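Poly(A) RNA polymerase GLD2 (Rattus norvegicus, PDB 6LBK) probably extends the 3' ends of selected cytoplasmic mRNAs with successive AMP units from ATP, and adds single nucleotides to certain microRNAs. Local coordinates at residues Val138-His141 with Phe142-Leu146; Arg77-Leu80 with Gln81-Ile84; Lys351-Phe354 with Leu355-Gln359; Val233-Tyr236 with Leu237-Pro241; Gln64-Ala67 with Ser68-Lys71. The protein carries 1 engineered substitution. All coordinates share one frame; numbering follows the deposited sequence.

Interaction 1: residues Val138-His141 with Phe142-Leu146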
loop_
_atom_site.group_PDB
_atom_site.type_symbol
_atom_site.label_atom_id
_atom_site.label_comp_id
_atom_site.label_asym_id
_atom_site.label_seq_id
_atom_site.Cartn_x
_atom_site.Cartn_y
_atom_site.Cartn_z
ATOM N N VAL A 138 5.310 -13.427 -21.304
ATOM C CA VAL A 138 4.237 -12.445 -21.306
ATOM C C VAL A 138 4.735 -11.140 -21.901
ATOM O O VAL A 138 4.017 -10.468 -22.653
ATOM C CB VAL A 138 3.697 -12.237 -19.883
ATOM C CG1 VAL A 138 2.711 -11.087 -19.872
ATOM C CG2 VAL A 138 3.066 -13.516 -19.344
ATOM N N HIS A 139 5.978 -10.768 -21.584
ATOM C CA HIS A 139 6.500 -9.492 -22.047
ATOM C C HIS A 139 6.662 -9.488 -23.559
ATOM O O HIS A 139 6.229 -8.550 -24.240
ATOM C CB HIS A 139 7.824 -9.193 -21.345
ATOM C CG HIS A 139 8.503 -7.953 -21.840
ATOM N ND1 HIS A 139 9.757 -7.971 -22.416
ATOM C CD2 HIS A 139 8.090 -6.664 -21.880
ATOM C CE1 HIS A 139 10.095 -6.743 -22.769
ATOM N NE2 HIS A 139 9.099 -5.933 -22.458
ATOM N N LYS A 140 7.290 -10.534 -24.097
ATOM C CA LYS A 140 7.410 -10.670 -25.546
ATOM C C LYS A 140 6.035 -10.672 -26.215
ATOM O O LYS A 140 5.886 -10.167 -27.334
ATOM C CB LYS A 140 8.202 -11.933 -25.881
ATOM C CG LYS A 140 8.954 -11.876 -27.211
ATOM C CD LYS A 140 10.106 -10.869 -27.122
ATOM C CE LYS A 140 11.023 -11.162 -25.931
ATOM N NZ LYS A 140 12.358 -10.499 -26.049
ATOM N N HIS A 141 5.025 -11.239 -25.550
ATOM C CA HIS A 141 3.660 -11.185 -26.065
ATOM C C HIS A 141 3.171 -9.740 -26.144
ATOM O O HIS A 141 2.611 -9.311 -27.157
ATOM C CB HIS A 141 2.752 -12.025 -25.155
ATOM C CG HIS A 141 1.369 -12.268 -25.687
ATOM N ND1 HIS A 141 1.092 -13.192 -26.674
ATOM C CD2 HIS A 141 0.174 -11.727 -25.335
ATOM C CE1 HIS A 141 -0.207 -13.191 -26.923
ATOM N NE2 HIS A 141 -0.787 -12.312 -26.124
ATOM N N PHE A 142 3.402 -8.967 -25.086
ATOM C CA PHE A 142 2.973 -7.569 -25.083
ATOM C C PHE A 142 3.690 -6.768 -26.165
ATOM O O PHE A 142 3.102 -5.881 -26.795
ATOM C CB PHE A 142 3.225 -6.945 -23.708
ATOM C CG PHE A 142 2.260 -7.400 -22.634
ATOM C CD1 PHE A 142 1.421 -8.480 -22.839
ATOM C CD2 PHE A 142 2.209 -6.745 -21.410
ATOM C CE1 PHE A 142 0.537 -8.892 -21.850
ATOM C CE2 PHE A 142 1.335 -7.151 -20.426
ATOM C CZ PHE A 142 0.490 -8.234 -20.646
ATOM N N CYS A 143 4.964 -7.075 -26.399
ATOM C CA CYS A 143 5.731 -6.339 -27.403
ATOM C C CYS A 143 5.323 -6.710 -28.827
ATOM O O CYS A 143 5.224 -5.832 -29.691
ATOM C CB CYS A 143 7.229 -6.580 -27.216
ATOM S SG CYS A 143 7.899 -6.083 -25.620
ATOM N N THR A 144 5.110 -7.998 -29.105
ATOM C CA THR A 144 4.860 -8.420 -30.483
ATOM C C THR A 144 3.378 -8.342 -30.858
ATOM O O THR A 144 3.009 -7.676 -31.832
ATOM C CB THR A 144 5.394 -9.843 -30.723
ATOM O OG1 THR A 144 4.669 -10.789 -29.929
ATOM C CG2 THR A 144 6.867 -9.934 -30.370
ATOM N N ARG A 145 2.519 -9.017 -30.101
ATOM C CA ARG A 145 1.130 -9.138 -30.513
ATOM C C ARG A 145 0.272 -7.995 -29.980
ATOM O O ARG A 145 -0.657 -7.553 -30.661
ATOM C CB ARG A 145 0.585 -10.513 -30.099
ATOM C CG ARG A 145 1.383 -11.668 -30.734
ATOM C CD ARG A 145 1.178 -11.780 -32.257
ATOM N NE ARG A 145 2.122 -12.709 -32.906
ATOM C CZ ARG A 145 1.834 -13.937 -33.339
ATOM N NH1 ARG A 145 0.603 -14.419 -33.213
ATOM N NH2 ARG A 145 2.780 -14.683 -33.910
ATOM N N LEU A 146 0.563 -7.486 -28.792
ATOM C CA LEU A 146 -0.350 -6.564 -28.127
ATOM C C LEU A 146 0.038 -5.106 -28.301
ATOM O O LEU A 146 -0.577 -4.237 -27.678
ATOM C CB LEU A 146 -0.417 -6.876 -26.642
ATOM C CG LEU A 146 -0.674 -8.324 -26.296
ATOM C CD1 LEU A 146 -1.183 -8.384 -24.872
ATOM C CD2 LEU A 146 -1.636 -8.963 -27.308
#
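Phe142 N bonds back to Val138 O, Cys143 N to His139 O and Thr144 N to Lys140 O in regular i to i+4 fashion, after which His141 O takes both Arg145 N and Leu146 N, the latter a five-residue step. These are the late turns of helix 128-144 in the palm domain, where one flank faces helix 67-85 and another strand 150-156. Val138 and Phe142 point the same way, and Val138 CG1 sits over a face of the Phe142 ring, 4.0 Å from its centroid, in a CH-pi contact; Phe165 meets the same ring in an edge-to-face pair. The His139 ring has its CG opposite the backbone N (chi1 175°), which turns one face to Cys143. Cys143 SG lies 3.7 Å from the centroid of the His139 ring, over the face, while His139 NE2 is bonded to Pro153 O. Lys140 O is gripped twice, since Thr144 OG1 reaches it at 2.9 Å from the face of the carbonyl plane opposite to that used by Thr144 N. Thr144 can do this because its hydroxyl stands between backbone N and carbonyl carbon (chi1 65°). His141 has Arg145 CB over one face of its ring. Leu146 slants across that imidazole: Leu146 CG is 3.6 Å from His141 CD2, and Leu146 CD2 is 3.7 Å from His141 NE2.

Interaction 2: residues Arg77-Leu80 with Gln81-Ile84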
loop_
_atom_site.group_PDB
_atom_site.type_symbol
_atom_site.label_atom_id
_atom_site.label_comp_id
_atom_site.label_asym_id
_atom_site.label_seq_id
_atom_site.Cartn_x
_atom_site.Cartn_y
_atom_site.Cartn_z
ATOM N N ARG A 77 -7.720 -5.506 -16.952
ATOM C CA ARG A 77 -7.365 -6.782 -16.331
ATOM C C ARG A 77 -8.041 -7.956 -17.036
ATOM O O ARG A 77 -7.395 -8.963 -17.355
ATOM C CB ARG A 77 -7.767 -6.792 -14.855
ATOM C CG ARG A 77 -7.365 -8.084 -14.168
ATOM C CD ARG A 77 -8.297 -8.517 -13.070
ATOM N NE ARG A 77 -9.662 -8.711 -13.534
ATOM C CZ ARG A 77 -10.063 -9.798 -14.183
ATOM N NH1 ARG A 77 -9.181 -10.757 -14.452
ATOM N NH2 ARG A 77 -11.327 -9.930 -14.562
ATOM N N ALA A 78 -9.348 -7.851 -17.272
ATOM C CA ALA A 78 -10.063 -8.918 -17.967
ATOM C C ALA A 78 -9.560 -9.111 -19.401
ATOM O O ALA A 78 -9.366 -10.257 -19.843
ATOM C CB ALA A 78 -11.552 -8.618 -17.953
ATOM N N GLN A 79 -9.312 -8.013 -20.143
ATOM C CA GLN A 79 -8.816 -8.175 -21.517
ATOM C C GLN A 79 -7.442 -8.820 -21.528
ATOM O O GLN A 79 -7.151 -9.671 -22.366
ATOM C CB GLN A 79 -8.762 -6.834 -22.264
ATOM C CG GLN A 79 -8.054 -6.890 -23.617
ATOM C CD GLN A 79 -8.816 -7.730 -24.673
ATOM O OE1 GLN A 79 -10.040 -7.844 -24.636
ATOM N NE2 GLN A 79 -8.087 -8.288 -25.623
ATOM N N LEU A 80 -6.584 -8.434 -20.604
ATOM C CA LEU A 80 -5.262 -9.026 -20.587
ATOM C C LEU A 80 -5.310 -10.480 -20.135
ATOM O O LEU A 80 -4.525 -11.293 -20.615
ATOM C CB LEU A 80 -4.333 -8.189 -19.715
ATOM C CG LEU A 80 -3.940 -6.885 -20.407
ATOM C CD1 LEU A 80 -2.847 -6.184 -19.618
ATOM C CD2 LEU A 80 -3.482 -7.122 -21.856
ATOM N N GLN A 81 -6.181 -10.829 -19.188
ATOM C CA GLN A 81 -6.282 -12.232 -18.815
ATOM C C GLN A 81 -6.665 -13.077 -20.021
ATOM O O GLN A 81 -6.021 -14.081 -20.334
ATOM C CB GLN A 81 -7.317 -12.429 -17.728
ATOM C CG GLN A 81 -7.414 -13.870 -17.378
ATOM C CD GLN A 81 -8.385 -14.073 -16.288
ATOM O OE1 GLN A 81 -8.153 -13.644 -15.146
ATOM N NE2 GLN A 81 -9.501 -14.720 -16.607
ATOM N N ARG A 82 -7.728 -12.671 -20.704
ATOM C CA ARG A 82 -8.107 -13.302 -21.952
ATOM C C ARG A 82 -6.905 -13.402 -22.881
ATOM O O ARG A 82 -6.640 -14.453 -23.481
ATOM C CB ARG A 82 -9.224 -12.466 -22.562
ATOM C CG ARG A 82 -9.965 -13.039 -23.676
ATOM C CD ARG A 82 -11.106 -12.118 -23.869
ATOM N NE ARG A 82 -10.881 -11.094 -24.883
ATOM C CZ ARG A 82 -11.261 -11.225 -26.154
ATOM N NH1 ARG A 82 -11.046 -10.233 -27.007
ATOM N NH2 ARG A 82 -11.849 -12.347 -26.565
ATOM N N GLU A 83 -6.157 -12.310 -23.003
ATOM C CA GLU A 83 -5.043 -12.278 -23.939
ATOM C C GLU A 83 -3.920 -13.233 -23.500
ATOM O O GLU A 83 -3.366 -13.971 -24.324
ATOM C CB GLU A 83 -4.567 -10.824 -24.071
ATOM C CG GLU A 83 -3.878 -10.476 -25.384
ATOM C CD GLU A 83 -4.744 -9.766 -26.465
ATOM O OE1 GLU A 83 -5.481 -8.797 -26.189
ATOM O OE2 GLU A 83 -4.639 -10.168 -27.629
ATOM N N ILE A 84 -3.599 -13.256 -22.203
ATOM C CA ILE A 84 -2.529 -14.089 -21.648
ATOM C C ILE A 84 -2.900 -15.556 -21.737
ATOM O O ILE A 84 -2.027 -16.421 -21.867
ATOM C CB ILE A 84 -2.237 -13.677 -20.186
ATOM C CG1 ILE A 84 -1.413 -12.388 -20.131
ATOM C CG2 ILE A 84 -1.512 -14.779 -19.406
ATOM C CD1 ILE A 84 -1.359 -11.731 -18.729
#
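Gln81 N, Arg82 N, Glu83 N and Ile84 N bond back to the carbonyl oxygens of Arg77, Ala78, Gln79 and Leu80 in turn, in two successive alpha-helical turns. On one flank the Gln79 amide works with both of its ends. Its NE2 gives a 2.7 Å bond to Glu83 OE1; the acceptor lies in the amide plane, but the amide comes in from above the carboxylate plane, 40° out of it. Tyr149 OH also bonds Glu83 OE1, and is its stronger partner. Gln79 OE1 takes only a weak bond from Arg82 NE, 3.4 Å long, at the edge of the guanidinium. The bend at chi2 of Gln79 (67°) turns the amide along the helix to these two. With an alanine here, Glu83 OE1 would probably lose its amide partner and Arg82 would turn more freely. All this belongs to helix 67-85, which lies against strand 91-96 at the border of the palm sheet. Facing that strand, Arg77 and Gln81 run side by side. Arg77 NH1 makes a weak 3.1 Å bond to Gln81 OE1, their planes 61° apart. The firmer partners lie outside: Glu74 pairs with Arg77 NH2, Leu93 O accepts from Arg77 NH1, and Leu93 N donates to Gln81 OE1.

Interaction 3: residues Lys351-Phe354 with Leu355-Gln359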
loop_
_atom_site.group_PDB
_atom_site.type_symbol
_atom_site.label_atom_id
_atom_site.label_comp_id
_atom_site.label_asym_id
_atom_site.label_seq_id
_atom_site.Cartn_x
_atom_site.Cartn_y
_atom_site.Cartn_z
ATOM N N LYS A 351 13.892 10.290 8.520
ATOM C CA LYS A 351 13.835 10.768 9.908
ATOM C C LYS A 351 13.651 12.283 9.968
ATOM O O LYS A 351 12.799 12.806 10.708
ATOM C CB LYS A 351 15.118 10.379 10.660
ATOM C CG LYS A 351 15.265 8.904 11.054
ATOM C CD LYS A 351 16.739 8.465 11.157
ATOM C CE LYS A 351 17.407 8.891 12.474
ATOM N NZ LYS A 351 18.685 8.137 12.703
ATOM N N ASP A 352 14.471 13.000 9.201
ATOM C CA ASP A 352 14.434 14.454 9.179
ATOM C C ASP A 352 13.095 14.952 8.676
ATOM O O ASP A 352 12.561 15.936 9.204
ATOM C CB ASP A 352 15.556 14.993 8.289
ATOM C CG ASP A 352 16.941 14.558 8.750
ATOM O OD1 ASP A 352 17.098 14.231 9.946
ATOM O OD2 ASP A 352 17.878 14.537 7.914
ATOM N N GLN A 353 12.524 14.278 7.661
ATOM C CA GLN A 353 11.256 14.743 7.116
ATOM C C GLN A 353 10.114 14.523 8.103
ATOM O O GLN A 353 9.196 15.352 8.186
ATOM C CB GLN A 353 10.956 14.068 5.784
ATOM C CG GLN A 353 9.776 14.693 5.034
ATOM C CD GLN A 353 10.037 16.146 4.666
ATOM O OE1 GLN A 353 9.415 17.067 5.208
ATOM N NE2 GLN A 353 10.960 16.355 3.728
ATOM N N PHE A 354 10.130 13.408 8.843
ATOM C CA PHE A 354 9.092 13.231 9.860
ATOM C C PHE A 354 9.176 14.336 10.905
ATOM O O PHE A 354 8.175 14.993 11.218
ATOM C CB PHE A 354 9.189 11.854 10.525
ATOM C CG PHE A 354 8.429 10.763 9.797
ATOM C CD1 PHE A 354 7.091 10.563 10.047
ATOM C CD2 PHE A 354 9.065 9.936 8.889
ATOM C CE1 PHE A 354 6.374 9.579 9.384
ATOM C CE2 PHE A 354 8.356 8.923 8.232
ATOM C CZ PHE A 354 7.007 8.742 8.478
ATOM N N LEU A 355 10.382 14.585 11.412
ATOM C CA LEU A 355 10.554 15.608 12.436
ATOM C C LEU A 355 10.072 16.967 11.941
ATOM O O LEU A 355 9.225 17.614 12.576
ATOM C CB LEU A 355 12.020 15.677 12.840
ATOM C CG LEU A 355 12.167 16.565 14.058
ATOM C CD1 LEU A 355 11.378 15.981 15.229
ATOM C CD2 LEU A 355 13.615 16.693 14.369
ATOM N N LYS A 356 10.589 17.395 10.785
ATOM C CA LYS A 356 10.261 18.695 10.214
ATOM C C LYS A 356 8.765 18.847 9.946
ATOM O O LYS A 356 8.177 19.896 10.253
ATOM C CB LYS A 356 11.055 18.891 8.921
ATOM C CG LYS A 356 10.507 19.995 8.035
ATOM C CD LYS A 356 11.357 20.232 6.796
ATOM C CE LYS A 356 10.531 20.883 5.680
ATOM N NZ LYS A 356 9.594 19.930 5.009
ATOM N N SER A 357 8.135 17.837 9.327
ATOM C CA SER A 357 6.716 17.965 9.025
ATOM C C SER A 357 5.890 18.011 10.300
ATOM O O SER A 357 4.935 18.799 10.389
ATOM C CB SER A 357 6.246 16.838 8.091
ATOM O OG SER A 357 6.870 16.958 6.826
ATOM N N TRP A 358 6.240 17.198 11.306
ATOM C CA TRP A 358 5.537 17.331 12.574
ATOM C C TRP A 358 5.717 18.735 13.157
ATOM O O TRP A 358 4.771 19.280 13.737
ATOM C CB TRP A 358 5.983 16.262 13.581
ATOM C CG TRP A 358 5.507 16.603 14.989
ATOM C CD1 TRP A 358 4.219 16.557 15.457
ATOM C CD2 TRP A 358 6.312 17.044 16.086
ATOM N NE1 TRP A 358 4.177 16.946 16.772
ATOM C CE2 TRP A 358 5.448 17.252 17.184
ATOM C CE3 TRP A 358 7.680 17.283 16.250
ATOM C CZ2 TRP A 358 5.910 17.698 18.432
ATOM C CZ3 TRP A 358 8.141 17.742 17.499
ATOM C CH2 TRP A 358 7.253 17.944 18.566
ATOM N N GLN A 359 6.873 19.371 12.932
ATOM C CA GLN A 359 7.090 20.714 13.480
ATOM C C GLN A 359 6.236 21.774 12.772
ATOM O O GLN A 359 5.496 22.537 13.425
ATOM C CB GLN A 359 8.581 21.096 13.415
ATOM C CG GLN A 359 9.363 20.792 14.677
ATOM C CD GLN A 359 10.758 21.417 14.673
ATOM O OE1 GLN A 359 11.642 21.005 13.919
ATOM N NE2 GLN A 359 10.940 22.450 15.482
#
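Leu355, Lys356, Ser357 and Trp358 each send a backbone N-H four residues back, to Lys351, Asp352, Gln353 and Phe354, in straight bonds such as the 2.9 Å one from Trp358 N to Phe354 O. The stretch is a regular part of helix 344-363, the last helix of the model, which packs on helix 283-297. Two side-chain bonds are added to this frame, both centred on Gln353. Ser357 OG donates to Gln353 O at 3.1 Å, and because Ser357 N reaches the same oxygen from the opposite face of its plane, that carbonyl is held from two sides. Ser357 OG in turn accepts from Trp210 NE1. The second bond joins side chains: Lys356 NZ meets Gln353 OE1 at 2.9 Å, in the carbonyl plane and on a lone pair. The two chains run side by side; Gln353 folds at chi2 (62°), and Lys356, extended as far as CE, turns at chi4 (-75°) to bring its ammonium onto the oxygen. A leucine in place of Gln353 would probably leave Lys356 NZ without this acceptor and its chain freer to swing. Packing comes from Phe354 and Trp358. The Phe354 ring meets Trp210 edge to face and also touches Ala295. Trp358 CB lies 3.5 Å from Phe354 O, and its indole leads away to Leu288, Leu291 and Lys292. The Gln353-Lys356 bond is a charge-dipole pair and not a salt bridge: a neutral amide oxygen receives an ammonium, whose positive charge probably polarises that C=O.

Interaction 4: residues Val233-Tyr236 with Leu237-Pro241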
loop_
_atom_site.group_PDB
_atom_site.type_symbol
_atom_site.label_atom_id
_atom_site.label_comp_id
_atom_site.label_asym_id
_atom_site.label_seq_id
_atom_site.Cartn_x
_atom_site.Cartn_y
_atom_site.Cartn_z
ATOM N N VAL A 233 0.945 3.455 9.075
ATOM C CA VAL A 233 -0.319 4.088 9.452
ATOM C C VAL A 233 -1.178 3.112 10.240
ATOM O O VAL A 233 -1.688 3.451 11.308
ATOM C CB VAL A 233 -1.066 4.604 8.210
ATOM C CG1 VAL A 233 -2.353 5.261 8.604
ATOM C CG2 VAL A 233 -0.236 5.563 7.426
ATOM N N LEU A 234 -1.394 1.896 9.701
ATOM C CA LEU A 234 -2.224 0.915 10.409
ATOM C C LEU A 234 -1.633 0.561 11.775
ATOM O O LEU A 234 -2.374 0.412 12.751
ATOM C CB LEU A 234 -2.436 -0.357 9.570
ATOM C CG LEU A 234 -3.126 -0.351 8.189
ATOM C CD1 LEU A 234 -3.324 -1.760 7.720
ATOM C CD2 LEU A 234 -4.487 0.353 8.205
ATOM N N HIS A 235 -0.306 0.444 11.876
ATOM C CA HIS A 235 0.323 0.235 13.175
ATOM C C HIS A 235 0.054 1.409 14.127
ATOM O O HIS A 235 -0.279 1.204 15.306
ATOM C CB HIS A 235 1.817 0.020 12.982
ATOM C CG HIS A 235 2.593 0.032 14.253
ATOM N ND1 HIS A 235 2.630 -1.044 15.108
ATOM C CD2 HIS A 235 3.310 1.011 14.846
ATOM C CE1 HIS A 235 3.359 -0.741 16.164
ATOM N NE2 HIS A 235 3.779 0.503 16.032
ATOM N N TYR A 236 0.212 2.650 13.642
ATOM C CA TYR A 236 -0.064 3.816 14.487
ATOM C C TYR A 236 -1.495 3.769 15.007
ATOM O O TYR A 236 -1.746 4.019 16.197
ATOM C CB TYR A 236 0.194 5.152 13.742
ATOM C CG TYR A 236 -0.272 6.385 14.559
ATOM C CD1 TYR A 236 0.329 6.722 15.790
ATOM C CD2 TYR A 236 -1.323 7.194 14.109
ATOM C CE1 TYR A 236 -0.131 7.852 16.560
ATOM C CE2 TYR A 236 -1.768 8.310 14.868
ATOM C CZ TYR A 236 -1.176 8.619 16.081
ATOM O OH TYR A 236 -1.639 9.686 16.768
ATOM N N LEU A 237 -2.444 3.449 14.128
ATOM C CA LEU A 237 -3.834 3.317 14.540
ATOM C C LEU A 237 -4.042 2.133 15.476
ATOM O O LEU A 237 -4.985 2.153 16.273
ATOM C CB LEU A 237 -4.731 3.180 13.308
ATOM C CG LEU A 237 -4.820 4.339 12.306
ATOM C CD1 LEU A 237 -5.723 3.944 11.097
ATOM C CD2 LEU A 237 -5.308 5.633 12.981
ATOM N N GLN A 238 -3.173 1.117 15.420
ATOM C CA GLN A 238 -3.371 -0.093 16.212
ATOM C C GLN A 238 -2.876 0.035 17.641
ATOM O O GLN A 238 -3.365 -0.676 18.523
ATOM C CB GLN A 238 -2.674 -1.274 15.541
ATOM C CG GLN A 238 -3.499 -1.975 14.480
ATOM C CD GLN A 238 -2.708 -3.063 13.784
ATOM O OE1 GLN A 238 -1.489 -2.951 13.636
ATOM N NE2 GLN A 238 -3.389 -4.135 13.376
ATOM N N THR A 239 -1.935 0.938 17.887
ATOM C CA THR A 239 -1.261 1.039 19.170
ATOM C C THR A 239 -1.623 2.297 19.962
ATOM O O THR A 239 -1.051 2.525 21.037
ATOM C CB THR A 239 0.239 0.948 18.918
ATOM O OG1 THR A 239 0.549 1.776 17.792
ATOM C CG2 THR A 239 0.645 -0.484 18.617
ATOM N N LEU A 240 -2.618 3.066 19.515
ATOM C CA LEU A 240 -3.071 4.220 20.277
ATOM C C LEU A 240 -3.597 3.761 21.629
ATOM O O LEU A 240 -4.032 2.615 21.774
ATOM C CB LEU A 240 -4.146 5.011 19.525
ATOM C CG LEU A 240 -3.646 5.864 18.340
ATOM C CD1 LEU A 240 -4.783 6.505 17.510
ATOM C CD2 LEU A 240 -2.662 6.922 18.826
ATOM N N PRO A 241 -3.499 4.626 22.653
ATOM C CA PRO A 241 -4.038 4.282 23.983
ATOM C C PRO A 241 -5.447 3.711 23.974
ATOM O O PRO A 241 -5.706 2.699 24.633
ATOM C CB PRO A 241 -3.982 5.634 24.702
ATOM C CG PRO A 241 -2.831 6.331 24.070
ATOM C CD PRO A 241 -2.878 5.967 22.639
#
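Tyr236 CB lies 3.2 Å from Leu237 N, the next amide along the chain, and CG, anti to the backbone N and beside the carbonyl carbon (chi1 172°), carries the ring forward along the helix toward Leu240. Further out Tyr236 CD2 comes within 4.4 Å of Leu237 CD2. Leu240 slants across the ring from the same side: its CG lies over the face, and its CD2 is 3.5 Å from Tyr236 CE1. The same methyl stays close to CZ and is 3.6 Å from Tyr236 OH, so Leu240 lies along the outer half of the phenol. Phe290 of helix 283-297 also packs on Tyr236. The neighbouring His235 carbonyl collects bonds. Thr239 OG1 donates to His235 O at 2.7 Å, and from the opposite face Gln238 N approaches it at 2.9 Å, from well above the carbonyl plane. Thr239 N adds a weak bond to the same oxygen. Thr239 OG1 also stands over one face of the His235 ring, whose NE2 is bonded to Tyr293 OH. Gln238 N keeps only a weak bond to Leu234 O. This shift from four-residue to three-residue bonding is characteristic of a last helical turn tightening toward 3-10 geometry, here toward the end of helix 226-239.

Interaction 5: residues Gln64-Ala67 with Ser68-Lys71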
loop_
_atom_site.group_PDB
_atom_site.type_symbol
_atom_site.label_atom_id
_atom_site.label_comp_id
_atom_site.label_asym_id
_atom_site.label_seq_id
_atom_site.Cartn_x
_atom_site.Cartn_y
_atom_site.Cartn_z
ATOM N N GLN A 64 -9.257 10.440 -4.097
ATOM C CA GLN A 64 -9.657 9.047 -3.941
ATOM C C GLN A 64 -9.971 8.413 -5.294
ATOM O O GLN A 64 -10.556 9.051 -6.173
ATOM C CB GLN A 64 -10.883 9.003 -3.036
ATOM C CG GLN A 64 -11.594 7.701 -2.853
ATOM C CD GLN A 64 -12.944 7.938 -2.194
ATOM O OE1 GLN A 64 -13.669 6.993 -1.879
ATOM N NE2 GLN A 64 -13.317 9.203 -2.052
ATOM N N GLN A 65 -9.586 7.147 -5.452
ATOM C CA GLN A 65 -9.828 6.430 -6.703
ATOM C C GLN A 65 -11.333 6.316 -6.973
ATOM O O GLN A 65 -12.098 5.812 -6.138
ATOM C CB GLN A 65 -9.184 5.043 -6.645
ATOM C CG GLN A 65 -9.389 4.204 -7.910
ATOM C CD GLN A 65 -8.969 2.743 -7.732
ATOM O OE1 GLN A 65 -7.911 2.323 -8.190
ATOM N NE2 GLN A 65 -9.802 1.973 -7.050
ATOM N N GLN A 66 -11.759 6.811 -8.133
ATOM C CA GLN A 66 -13.170 6.803 -8.478
ATOM C C GLN A 66 -13.564 5.497 -9.156
ATOM O O GLN A 66 -12.745 4.814 -9.775
ATOM C CB GLN A 66 -13.514 8.002 -9.370
ATOM C CG GLN A 66 -13.387 9.358 -8.650
ATOM C CD GLN A 66 -13.385 10.550 -9.594
ATOM O OE1 GLN A 66 -12.765 10.518 -10.661
ATOM N NE2 GLN A 66 -14.076 11.618 -9.197
ATOM N N ALA A 67 -14.856 5.172 -9.056
ATOM C CA ALA A 67 -15.352 3.926 -9.626
ATOM C C ALA A 67 -14.988 3.792 -11.097
ATOM O O ALA A 67 -14.686 2.684 -11.553
ATOM C CB ALA A 67 -16.866 3.821 -9.445
ATOM N N SER A 68 -14.967 4.906 -11.849
ATOM C CA SER A 68 -14.654 4.817 -13.277
ATOM C C SER A 68 -13.182 4.476 -13.514
ATOM O O SER A 68 -12.856 3.729 -14.456
ATOM C CB SER A 68 -15.069 6.104 -14.007
ATOM O OG SER A 68 -14.220 7.213 -13.771
ATOM N N ASP A 69 -12.283 4.987 -12.659
ATOM C CA ASP A 69 -10.870 4.595 -12.722
ATOM C C ASP A 69 -10.725 3.085 -12.546
ATOM O O ASP A 69 -10.026 2.406 -13.319
ATOM C CB ASP A 69 -10.067 5.342 -11.647
ATOM C CG ASP A 69 -10.254 6.862 -11.703
ATOM O OD1 ASP A 69 -10.017 7.476 -12.771
ATOM O OD2 ASP A 69 -10.636 7.450 -10.671
ATOM N N LEU A 70 -11.426 2.544 -11.543
ATOM C CA LEU A 70 -11.365 1.125 -11.225
ATOM C C LEU A 70 -12.039 0.287 -12.314
ATOM O O LEU A 70 -11.623 -0.848 -12.577
ATOM C CB LEU A 70 -12.027 0.871 -9.856
ATOM C CG LEU A 70 -12.056 -0.569 -9.340
ATOM C CD1 LEU A 70 -10.625 -0.985 -9.105
ATOM C CD2 LEU A 70 -12.883 -0.750 -8.101
ATOM N N LYS A 71 -13.051 0.830 -12.986
ATOM C CA LYS A 71 -13.645 0.085 -14.083
ATOM C C LYS A 71 -12.697 0.003 -15.274
ATOM O O LYS A 71 -12.625 -1.038 -15.925
ATOM C CB LYS A 71 -14.977 0.708 -14.481
ATOM C CG LYS A 71 -16.051 0.530 -13.411
ATOM C CD LYS A 71 -17.353 1.232 -13.783
ATOM C CE LYS A 71 -18.325 1.233 -12.615
ATOM N NZ LYS A 71 -19.534 2.042 -12.913
#
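Asp69 OD2 accepts the backbone N-H of Gln66 at 2.8 Å, through its anti lone pair, the one away from OD1, with an N-H...O angle of 145°. CG of Asp69 lies beside its own backbone N (chi1 -53°), which swings the carboxylate back over the start of the helix. Gln66 CB comes 3.2 Å from the same oxygen, and the side-chain amide of Gln66 and the Asp69 carboxylate are turned only 19° apart. Two backbone bonds open the helix: Leu70 N to Gln66 O at 3.2 Å, and Lys71 N to Ala67 O at 2.9 Å. Gln66 is thus the N-cap of helix 67-85, and Asp69, three residues on, returns a side-chain bond to the N-cap amide, which is one half of a capping box. A carboxylate at the N-terminal end of a helix is likely to be stabilised by the helix dipole. This corner of the palm joins helix 51-63 to helix 67-85 and lies near the probable magnesium site, the Gln65 side chain being about 9 Å from those of Asp109 and Asp111. Gln65 slides past Asp69 in the reverse direction. Its amide bonds through NE2 to Ser99 O, and that nitrogen also rests 3.7 Å from Leu70 CD1, the two side chains crossing at about a right angle. Arg106 touches both Gln66 and Asp69, while Leu70 packs on Leu100. The extended Lys71 chain passes Ala67, with Lys71 CG 3.2 Å from Ala67 O.

Overall arrangement
Along the chain the order is interaction 5, 2, 1, 4, 3, all in series: none nests inside or crosses another, and none closes a long loop, since each joins neighbouring turns or a cap. Interaction 5 starts helix 67-85 and interaction 2 continues it, their nearest atoms about 7 Å apart. Interaction 1, on helix 128-144, comes back against interaction 2, where Leu146 and Phe142 meet Leu80 and Leu146 CD2 lies 3.3 Å from Glu83 OE2; this pair ties two palm helices together. Interactions 4 and 3 sit across the chain's centre from 1 and 2, their centres about 19 Å apart without touching, and both pack on helix 283-297.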